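Local coordinates for taurine:2-oxoglutarate aminotransferase (Bifidobacterium kashiwanohense PV20-2, PDB 6JIX), which probably transfers the amino group of taurine to 2-oxoglutarate, using pyridoxal 5'-phosphate as its cofactor, at residues A[128-141]-A[169-182]. Residues are numbered along the deposited sequence; the frame is centred on the assembly and turned at random.
Sequences RMVTGRPKIFSCYR and PGFVHFMNPNMYED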
loop_
_atom_site.group_PDB
_atom_site.type_symbol
_atom_site.label_atom_id
_atom_site.label_comp_id
_atom_site.label_asym_id
_atom_site.label_seq_id
_atom_site.Cartn_x
_atom_site.Cartn_y
_atom_site.Cartn_z
ATOM N N ARG A 128 17.042 -9.265 -2.876
ATOM C CA ARG A 128 17.947 -8.997 -3.990
ATOM C C ARG A 128 19.137 -8.146 -3.536
ATOM O O ARG A 128 20.279 -8.394 -3.946
ATOM C CB ARG A 128 17.184 -8.321 -5.134
ATOM C CG ARG A 128 16.547 -9.282 -6.119
ATOM C CD ARG A 128 15.320 -8.674 -6.779
ATOM N NE ARG A 128 14.757 -9.548 -7.806
ATOM C CZ ARG A 128 13.722 -9.236 -8.584
ATOM N NH1 ARG A 128 13.118 -8.058 -8.455
ATOM N NH2 ARG A 128 13.300 -10.098 -9.506
ATOM N N MET A 129 18.891 -7.151 -2.670
ATOM C CA MET A 129 19.972 -6.304 -2.162
ATOM C C MET A 129 20.911 -7.086 -1.247
ATOM O O MET A 129 22.138 -6.959 -1.350
ATOM C CB MET A 129 19.399 -5.095 -1.417
ATOM C CG MET A 129 19.140 -3.844 -2.284
ATOM S SD MET A 129 18.420 -2.456 -1.349
ATOM C CE MET A 129 16.673 -2.709 -1.618
ATOM N N VAL A 130 20.354 -7.885 -0.331
ATOM C CA VAL A 130 21.190 -8.604 0.628
ATOM C C VAL A 130 22.043 -9.657 -0.074
ATOM O O VAL A 130 23.255 -9.741 0.144
ATOM C CB VAL A 130 20.321 -9.238 1.720
ATOM C CG1 VAL A 130 21.111 -10.326 2.412
ATOM C CG2 VAL A 130 19.813 -8.165 2.694
ATOM N N THR A 131 21.422 -10.498 -0.903
ATOM C CA THR A 131 22.163 -11.580 -1.539
ATOM C C THR A 131 22.909 -11.119 -2.786
ATOM O O THR A 131 23.821 -11.817 -3.240
ATOM C CB THR A 131 21.233 -12.739 -1.924
ATOM O OG1 THR A 131 20.307 -12.294 -2.926
ATOM C CG2 THR A 131 20.461 -13.269 -0.720
ATOM N N GLY A 132 22.528 -9.987 -3.369
ATOM C CA GLY A 132 23.107 -9.618 -4.642
ATOM C C GLY A 132 22.681 -10.469 -5.820
ATOM O O GLY A 132 23.275 -10.353 -6.894
ATOM N N ARG A 133 21.695 -11.335 -5.654
ATOM C CA ARG A 133 21.280 -12.240 -6.715
ATOM C C ARG A 133 19.960 -11.767 -7.311
ATOM O O ARG A 133 19.152 -11.158 -6.609
ATOM C CB ARG A 133 21.116 -13.670 -6.183
ATOM C CG ARG A 133 22.254 -14.166 -5.300
ATOM C CD ARG A 133 21.855 -15.445 -4.605
ATOM N NE ARG A 133 22.980 -16.052 -3.921
ATOM C CZ ARG A 133 22.955 -17.267 -3.392
ATOM N NH1 ARG A 133 21.859 -18.006 -3.472
ATOM N NH2 ARG A 133 24.027 -17.737 -2.776
ATOM N N PRO A 134 19.680 -12.054 -8.586
ATOM C CA PRO A 134 18.504 -11.427 -9.219
ATOM C C PRO A 134 17.175 -12.162 -9.054
ATOM O O PRO A 134 16.124 -11.517 -9.056
ATOM C CB PRO A 134 18.911 -11.372 -10.698
ATOM C CG PRO A 134 19.819 -12.577 -10.879
ATOM C CD PRO A 134 20.493 -12.830 -9.548
ATOM N N LYS A 135 17.191 -13.488 -8.911
ATOM C CA LYS A 135 16.000 -14.304 -9.131
ATOM C C LYS A 135 15.208 -14.553 -7.854
ATOM O O LYS A 135 15.782 -14.751 -6.780
ATOM C CB LYS A 135 16.392 -15.648 -9.749
ATOM C CG LYS A 135 16.704 -15.580 -11.231
ATOM C CD LYS A 135 17.259 -16.900 -11.741
ATOM C CE LYS A 135 18.196 -16.679 -12.933
ATOM N NZ LYS A 135 18.246 -17.862 -13.833
ATOM N N ILE A 136 13.885 -14.607 -8.005
ATOM C CA ILE A 136 12.944 -14.967 -6.947
ATOM C C ILE A 136 12.191 -16.211 -7.406
ATOM O O ILE A 136 11.592 -16.207 -8.490
ATOM C CB ILE A 136 11.938 -13.840 -6.650
ATOM C CG1 ILE A 136 12.640 -12.546 -6.219
ATOM C CG2 ILE A 136 10.885 -14.329 -5.649
ATOM C CD1 ILE A 136 13.343 -12.612 -4.871
ATOM N N PHE A 137 12.222 -17.268 -6.595
ATOM C CA PHE A 137 11.374 -18.437 -6.810
ATOM C C PHE A 137 10.088 -18.299 -6.004
ATOM O O PHE A 137 10.115 -17.909 -4.828
ATOM C CB PHE A 137 12.098 -19.726 -6.389
ATOM C CG PHE A 137 12.886 -20.384 -7.496
ATOM C CD1 PHE A 137 13.767 -19.652 -8.274
ATOM C CD2 PHE A 137 12.752 -21.739 -7.745
ATOM C CE1 PHE A 137 14.490 -20.255 -9.298
ATOM C CE2 PHE A 137 13.482 -22.359 -8.768
ATOM C CZ PHE A 137 14.351 -21.610 -9.550
ATOM N N SER A 138 8.959 -18.650 -6.620
ATOM C CA SER A 138 7.709 -18.682 -5.870
ATOM C C SER A 138 6.770 -19.704 -6.489
ATOM O O SER A 138 6.962 -20.147 -7.628
ATOM C CB SER A 138 7.039 -17.308 -5.805
ATOM O OG SER A 138 6.990 -16.702 -7.074
ATOM N N CYS A 139 5.735 -20.058 -5.727
ATOM C CA CYS A 139 4.868 -21.167 -6.101
ATOM C C CYS A 139 3.797 -20.719 -7.082
ATOM O O CYS A 139 3.268 -19.605 -6.981
ATOM C CB CYS A 139 4.191 -21.765 -4.873
ATOM S SG CYS A 139 5.286 -22.185 -3.540
ATOM N N TYR A 140 3.462 -21.613 -8.018
ATOM C CA TYR A 140 2.335 -21.380 -8.918
ATOM C C TYR A 140 1.019 -21.294 -8.148
ATOM O O TYR A 140 0.147 -20.484 -8.484
ATOM C CB TYR A 140 2.260 -22.492 -9.966
ATOM C CG TYR A 140 3.108 -22.275 -11.200
ATOM C CD1 TYR A 140 2.931 -21.160 -12.005
ATOM C CD2 TYR A 140 4.084 -23.195 -11.571
ATOM C CE1 TYR A 140 3.721 -20.964 -13.151
ATOM C CE2 TYR A 140 4.869 -23.011 -12.713
ATOM C CZ TYR A 140 4.683 -21.900 -13.502
ATOM O OH TYR A 140 5.461 -21.711 -14.636
ATOM N N ARG A 141 0.855 -22.115 -7.107
ATOM C CA ARG A 141 -0.353 -22.083 -6.278
ATOM C C ARG A 141 -0.103 -21.135 -5.111
ATOM O O ARG A 141 0.192 -21.537 -3.980
ATOM C CB ARG A 141 -0.710 -23.479 -5.791
ATOM C CG ARG A 141 -1.531 -24.322 -6.742
ATOM C CD ARG A 141 -1.401 -25.799 -6.357
ATOM N NE ARG A 141 -2.206 -26.690 -7.188
ATOM C CZ ARG A 141 -1.823 -27.904 -7.569
ATOM N NH1 ARG A 141 -0.645 -28.377 -7.192
ATOM N NH2 ARG A 141 -2.623 -28.651 -8.320
ATOM N N PRO A 169 11.499 -9.438 -14.990
ATOM C CA PRO A 169 12.549 -10.464 -14.997
ATOM C C PRO A 169 12.872 -10.972 -13.597
ATOM O O PRO A 169 12.721 -10.271 -12.591
ATOM C CB PRO A 169 13.756 -9.745 -15.619
ATOM C CG PRO A 169 13.229 -8.450 -16.155
ATOM C CD PRO A 169 12.033 -8.111 -15.321
ATOM N N GLY A 170 13.347 -12.208 -13.548
ATOM C CA GLY A 170 13.829 -12.763 -12.306
ATOM C C GLY A 170 12.775 -13.417 -11.455
ATOM O O GLY A 170 13.016 -13.637 -10.263
ATOM N N PHE A 171 11.615 -13.726 -12.019
ATOM C CA PHE A 171 10.530 -14.363 -11.283
ATOM C C PHE A 171 10.289 -15.750 -11.874
ATOM O O PHE A 171 9.621 -15.879 -12.907
ATOM C CB PHE A 171 9.274 -13.507 -11.329
ATOM C CG PHE A 171 9.348 -12.301 -10.460
ATOM C CD1 PHE A 171 9.055 -12.392 -9.102
ATOM C CD2 PHE A 171 9.729 -11.063 -10.995
ATOM C CE1 PHE A 171 9.135 -11.269 -8.294
ATOM C CE2 PHE A 171 9.817 -9.930 -10.193
ATOM C CZ PHE A 171 9.518 -10.025 -8.845
ATOM N N VAL A 172 10.810 -16.775 -11.196
ATOM C CA VAL A 172 10.682 -18.168 -11.605
ATOM C C VAL A 172 9.648 -18.856 -10.722
ATOM O O VAL A 172 9.722 -18.783 -9.486
ATOM C CB VAL A 172 12.030 -18.901 -11.515
ATOM C CG1 VAL A 172 11.926 -20.272 -12.179
ATOM C CG2 VAL A 172 13.115 -18.089 -12.152
ATOM N N HIS A 173 8.708 -19.559 -11.347
ATOM C CA HIS A 173 7.625 -20.219 -10.638
ATOM C C HIS A 173 7.836 -21.722 -10.620
ATOM O O HIS A 173 8.208 -22.318 -11.636
ATOM C CB HIS A 173 6.285 -19.867 -11.279
ATOM C CG HIS A 173 5.942 -18.420 -11.147
ATOM N ND1 HIS A 173 6.164 -17.505 -12.155
ATOM C CD2 HIS A 173 5.442 -17.715 -10.103
ATOM C CE1 HIS A 173 5.791 -16.304 -11.747
ATOM N NE2 HIS A 173 5.349 -16.404 -10.507
ATOM N N PHE A 174 7.616 -22.329 -9.457
ATOM C CA PHE A 174 7.653 -23.777 -9.323
ATOM C C PHE A 174 6.319 -24.291 -8.815
ATOM O O PHE A 174 5.616 -23.614 -8.060
ATOM C CB PHE A 174 8.788 -24.269 -8.395
ATOM C CG PHE A 174 8.658 -23.853 -6.954
ATOM C CD1 PHE A 174 8.818 -22.519 -6.572
ATOM C CD2 PHE A 174 8.442 -24.806 -5.966
ATOM C CE1 PHE A 174 8.732 -22.149 -5.232
ATOM C CE2 PHE A 174 8.339 -24.449 -4.637
ATOM C CZ PHE A 174 8.494 -23.124 -4.261
ATOM N N MET A 175 5.970 -25.492 -9.252
ATOM C CA MET A 175 4.709 -26.100 -8.856
ATOM C C MET A 175 4.829 -26.698 -7.457
ATOM O O MET A 175 5.756 -27.467 -7.181
ATOM C CB MET A 175 4.299 -27.176 -9.859
ATOM C CG MET A 175 2.967 -27.825 -9.552
ATOM S SD MET A 175 1.579 -26.661 -9.603
ATOM C CE MET A 175 2.044 -25.721 -11.056
ATOM N N ASN A 176 3.919 -26.292 -6.550
ATOM C CA ASN A 176 3.834 -26.889 -5.224
ATOM C C ASN A 176 2.702 -27.906 -5.178
ATOM O O ASN A 176 1.742 -27.810 -5.950
ATOM C CB ASN A 176 3.611 -25.830 -4.129
ATOM C CG ASN A 176 2.608 -24.745 -4.528
ATOM O OD1 ASN A 176 2.324 -24.529 -5.711
ATOM N ND2 ASN A 176 2.087 -24.035 -3.528
ATOM N N PRO A 177 2.789 -28.889 -4.282
ATOM C CA PRO A 177 1.791 -29.968 -4.268
ATOM C C PRO A 177 0.490 -29.526 -3.623
ATOM O O PRO A 177 0.481 -28.875 -2.575
ATOM C CB PRO A 177 2.464 -31.061 -3.429
ATOM C CG PRO A 177 3.328 -30.289 -2.484
ATOM C CD PRO A 177 3.838 -29.094 -3.267
ATOM N N ASN A 178 -0.610 -29.891 -4.270
ATOM C CA ASN A 178 -1.942 -29.857 -3.676
ATOM C C ASN A 178 -2.349 -31.318 -3.569
ATOM O O ASN A 178 -2.898 -31.887 -4.513
ATOM C CB ASN A 178 -2.946 -29.061 -4.514
ATOM C CG ASN A 178 -4.360 -29.013 -3.878
ATOM O OD1 ASN A 178 -4.702 -29.806 -2.996
ATOM N ND2 ASN A 178 -5.181 -28.082 -4.352
ATOM N N MET A 179 -2.075 -31.917 -2.408
ATOM C CA MET A 179 -2.123 -33.371 -2.280
ATOM C C MET A 179 -3.396 -33.968 -2.871
ATOM O O MET A 179 -3.331 -34.869 -3.711
ATOM C CB MET A 179 -1.961 -33.767 -0.821
ATOM C CG MET A 179 -0.520 -34.004 -0.502
ATOM S SD MET A 179 -0.300 -34.564 1.169
ATOM C CE MET A 179 0.342 -36.208 0.848
ATOM N N TYR A 180 -4.570 -33.483 -2.452
ATOM C CA TYR A 180 -5.803 -34.071 -2.965
ATOM C C TYR A 180 -5.907 -33.922 -4.481
ATOM O O TYR A 180 -6.133 -34.903 -5.197
ATOM C CB TYR A 180 -7.019 -33.462 -2.279
ATOM C CG TYR A 180 -8.303 -34.075 -2.787
ATOM C CD1 TYR A 180 -8.860 -35.204 -2.176
ATOM C CD2 TYR A 180 -8.950 -33.550 -3.907
ATOM C CE1 TYR A 180 -10.028 -35.777 -2.662
ATOM C CE2 TYR A 180 -10.126 -34.117 -4.396
ATOM C CZ TYR A 180 -10.656 -35.227 -3.778
ATOM O OH TYR A 180 -11.817 -35.778 -4.287
ATOM N N GLU A 181 -5.730 -32.699 -5.000
ATOM C CA GLU A 181 -5.929 -32.474 -6.432
ATOM C C GLU A 181 -4.897 -33.203 -7.299
ATOM O O GLU A 181 -5.106 -33.351 -8.511
ATOM C CB GLU A 181 -5.914 -30.975 -6.725
ATOM C CG GLU A 181 -7.139 -30.224 -6.198
ATOM C CD GLU A 181 -7.258 -28.818 -6.753
ATOM O OE1 GLU A 181 -6.609 -28.536 -7.782
ATOM O OE2 GLU A 181 -8.003 -28.003 -6.159
ATOM N N ASP A 182 -3.772 -33.616 -6.727
ATOM C CA ASP A 182 -2.752 -34.336 -7.466
ATOM C C ASP A 182 -2.917 -35.850 -7.369
ATOM O O ASP A 182 -2.162 -36.582 -8.010
ATOM C CB ASP A 182 -1.355 -33.939 -6.967
ATOM C CG ASP A 182 -1.023 -32.461 -7.217
ATOM O OD1 ASP A 182 -1.488 -31.872 -8.227
ATOM O OD2 ASP A 182 -0.274 -31.890 -6.391
#
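Strands 135-139 and 171-174 run parallel, their axes 4.6 Å apart at closest and 32° from exact alignment, and a ladder of five backbone hydrogen bonds extends just beyond them, from Ile136 N to Gly170 O up to Tyr140 N to Phe174 O. Strand 171-174 is the outermost strand, within this chain, of the seven-stranded mixed sheet of the cofactor-binding domain; strand 135-139 lies between it and strand 213-219.

At the start of the ladder Gly170 has positive phi, readily adopted by glycine, and brings no side chain against Pro134 O and the Arg128 guanidinium. Arg128 NE bonds to Pro134 O, and NH2 lies over one face of the Phe171 ring.

Phe137, Cys139, Val172 and Phe174 share one face of the sheet. Valine favours extended backbone, and Val172 CB meets the Phe137 ring face in a CH-pi contact, 4.0 Å from its centroid. Phe174 holds CG between its backbone N and carbonyl carbon (chi1 65°), which swings the ring back across the neighbouring strand; Cys139 SG approaches obliquely, 4.1 Å from the Phe174 ring centroid, a sulfur-aromatic contact. Helices 190-208 and 234-245 pack on this face. On the other, Ser138 OG bonds to Ala153 O, while His173 CB sits over the Tyr140 ring.

Beyond the strands, Asn176 uses its amide as a surrogate peptide: OD1 accepts from Arg141 N in the carbonyl plane, on a lone pair, and ND2 donates almost straight to Arg141 O (173°). The extended Arg141 side chain brings NH1 to Asn176 O at 2.7 Å, in the guanidinium plane. Asn178 CB and Met175 SD cover opposite guanidinium faces, while NH2 makes a long, weak salt bridge to Asp182 OD1.

Side chain-to-backbone bonds thus take over where the ladder stops, and Asp182, with Glu181 more weakly, would probably stabilise the arginine's charge electrostatically.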